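Local atomic coordinates of dioxygenase (Pseudomonas brassicacearum, PDB entry 5V2D), a protein that probably cleaves the central double bond of lignin-derived stilbenes with molecular oxygen at an iron centre. Residues Trp293-Met298 / Gly357-Glu362. Numbering follows the deposited sequence.
Sequences WFKGPM and GRDEVE
Lys295 and Glu360 form a single parallel bridge between strand 292-298 and the loop 357-362. Lys295 N donates to Asp359 O at 2.8 Å, nearly straight at 168°, and Val361 N returns a bond of 2.8 Å to Lys295 O. Asp359 O also receives a CH...O contact from Phe294 CA. On one side of this bridge the Lys295 chain, bent at its last two torsions, runs obliquely past two acids: CD lies 3.6 Å from Asp359 OD1 and 3.8 Å from Glu360 OE2, while NZ makes a long salt bridge with Asp359 OD1 at 3.8 Å. On the other side, Phe294 has CG anti to its carbonyl carbon (chi1 -68°), which brings CD1 to 4.0 Å from Val361 CG1 and CE1 near Arg358 O. With an alanine here, Val361 CG1 would probably lose its aromatic partner and a gap would open beside Phe352, whose ring meets Phe294 edge-to-face. Val361 also packs on Trp350 of strand 345-353. Strand 292-298 is hydrogen-bonded to strand 276-283; at the protein surface the bridge thus joins the outer strand of one blade of the family's seven-bladed beta-propeller to the loop between strands 345-353 and 364-365 of the following blade.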
loop_
_atom_site.group_PDB
_atom_site.type_symbol
_atom_site.label_atom_id
_atom_site.label_comp_id
_atom_site.label_asym_id
_atom_site.label_seq_id
_atom_site.Cartn_x
_atom_site.Cartn_y
_atom_site.Cartn_z
ATOM N N TRP A 293 -6.197 6.383 -24.196
ATOM C CA TRP A 293 -4.872 5.916 -23.759
ATOM C C TRP A 293 -3.805 6.980 -23.905
ATOM O O TRP A 293 -3.776 7.725 -24.922
ATOM C CB TRP A 293 -4.505 4.686 -24.560
ATOM C CG TRP A 293 -5.394 3.500 -24.158
ATOM C CD1 TRP A 293 -6.570 3.118 -24.762
ATOM C CD2 TRP A 293 -5.184 2.596 -23.086
ATOM N NE1 TRP A 293 -7.085 2.050 -24.123
ATOM C CE2 TRP A 293 -6.261 1.689 -23.097
ATOM C CE3 TRP A 293 -4.180 2.450 -22.114
ATOM C CZ2 TRP A 293 -6.375 0.625 -22.179
ATOM C CZ3 TRP A 293 -4.302 1.364 -21.187
ATOM C CH2 TRP A 293 -5.386 0.501 -21.241
ATOM N N PHE A 294 -2.945 7.111 -22.905
ATOM C CA PHE A 294 -1.853 8.049 -22.989
ATOM C C PHE A 294 -0.584 7.286 -22.666
ATOM O O PHE A 294 -0.606 6.315 -21.861
ATOM C CB PHE A 294 -2.010 9.164 -22.010
ATOM C CG PHE A 294 -3.160 10.097 -22.303
ATOM C CD1 PHE A 294 -2.939 11.312 -22.946
ATOM C CD2 PHE A 294 -4.453 9.752 -21.895
ATOM C CE1 PHE A 294 -3.989 12.166 -23.209
ATOM C CE2 PHE A 294 -5.545 10.535 -22.193
ATOM C CZ PHE A 294 -5.316 11.792 -22.817
ATOM N N LYS A 295 0.540 7.732 -23.204
ATOM C CA LYS A 295 1.822 7.089 -23.048
ATOM C C LYS A 295 2.852 7.999 -22.460
ATOM O O LYS A 295 3.111 9.073 -22.991
ATOM C CB LYS A 295 2.385 6.706 -24.414
ATOM C CG LYS A 295 1.621 5.608 -25.086
ATOM C CD LYS A 295 2.118 5.506 -26.540
ATOM C CE LYS A 295 2.098 4.070 -27.084
ATOM N NZ LYS A 295 1.803 4.275 -28.507
ATOM N N GLY A 296 3.575 7.495 -21.469
ATOM C CA GLY A 296 4.664 8.194 -20.828
ATOM C C GLY A 296 5.993 7.523 -21.190
ATOM O O GLY A 296 6.039 6.619 -21.993
ATOM N N PRO A 297 7.086 7.994 -20.619
ATOM C CA PRO A 297 8.390 7.434 -20.870
ATOM C C PRO A 297 8.565 5.962 -20.588
ATOM O O PRO A 297 7.916 5.359 -19.698
ATOM C CB PRO A 297 9.303 8.218 -19.899
ATOM C CG PRO A 297 8.598 9.528 -19.693
ATOM C CD PRO A 297 7.150 9.179 -19.738
ATOM N N MET A 298 9.531 5.389 -21.297
ATOM C CA MET A 298 9.939 4.026 -21.053
ATOM C C MET A 298 10.873 3.973 -19.876
ATOM O O MET A 298 11.444 4.973 -19.464
ATOM C CB MET A 298 10.659 3.444 -22.266
ATOM C CG MET A 298 9.806 3.467 -23.528
ATOM S SD MET A 298 10.681 2.789 -24.983
ATOM C CE MET A 298 12.392 3.350 -24.804
ATOM N N GLY A 357 -4.163 16.711 -29.260
ATOM C CA GLY A 357 -3.828 15.734 -30.323
ATOM C C GLY A 357 -2.900 14.609 -29.848
ATOM O O GLY A 357 -2.830 13.611 -30.465
ATOM N N ARG A 358 -2.249 14.798 -28.698
ATOM C CA ARG A 358 -1.046 14.118 -28.332
ATOM C C ARG A 358 -1.470 13.149 -27.206
ATOM O O ARG A 358 -2.072 13.433 -26.134
ATOM C CB ARG A 358 0.150 14.973 -27.823
ATOM C CG ARG A 358 0.338 16.402 -28.314
ATOM C CD ARG A 358 1.077 17.212 -27.235
ATOM N NE ARG A 358 0.177 17.593 -26.125
ATOM C CZ ARG A 358 0.037 16.991 -24.918
ATOM N NH1 ARG A 358 -0.849 17.470 -24.041
ATOM N NH2 ARG A 358 0.762 15.928 -24.556
ATOM N N ASP A 359 -1.062 11.973 -27.566
ATOM C CA ASP A 359 -0.960 10.749 -26.848
ATOM C C ASP A 359 0.174 10.714 -25.787
ATOM O O ASP A 359 0.058 9.999 -24.805
ATOM C CB ASP A 359 -0.354 9.898 -27.962
ATOM C CG ASP A 359 -0.773 8.537 -27.958
ATOM O OD1 ASP A 359 0.007 7.677 -28.400
ATOM O OD2 ASP A 359 -1.951 8.290 -27.645
ATOM N N GLU A 360 1.244 11.472 -26.043
ATOM C CA GLU A 360 2.534 11.375 -25.324
ATOM C C GLU A 360 2.494 12.340 -24.145
ATOM O O GLU A 360 2.065 13.463 -24.302
ATOM C CB GLU A 360 3.719 11.732 -26.228
ATOM C CG GLU A 360 3.700 11.075 -27.617
ATOM C CD GLU A 360 4.366 9.698 -27.681
ATOM O OE1 GLU A 360 5.588 9.666 -27.426
ATOM O OE2 GLU A 360 3.725 8.650 -28.030
ATOM N N VAL A 361 2.895 11.896 -22.960
ATOM C CA VAL A 361 2.901 12.760 -21.765
ATOM C C VAL A 361 4.238 12.626 -21.112
ATOM O O VAL A 361 4.875 11.539 -21.103
ATOM C CB VAL A 361 1.784 12.396 -20.729
ATOM C CG1 VAL A 361 0.408 12.731 -21.281
ATOM C CG2 VAL A 361 1.758 10.905 -20.418
ATOM N N GLU A 362 4.668 13.745 -20.559
ATOM C CA GLU A 362 5.798 13.791 -19.707
ATOM C C GLU A 362 5.392 14.293 -18.311
ATOM O O GLU A 362 4.666 15.255 -18.196
ATOM C CB GLU A 362 6.900 14.599 -20.355
ATOM C CG GLU A 362 7.725 13.598 -21.183
ATOM C CD GLU A 362 8.777 14.216 -22.059
ATOM O OE1 GLU A 362 9.454 15.197 -21.650
ATOM O OE2 GLU A 362 8.926 13.686 -23.176
#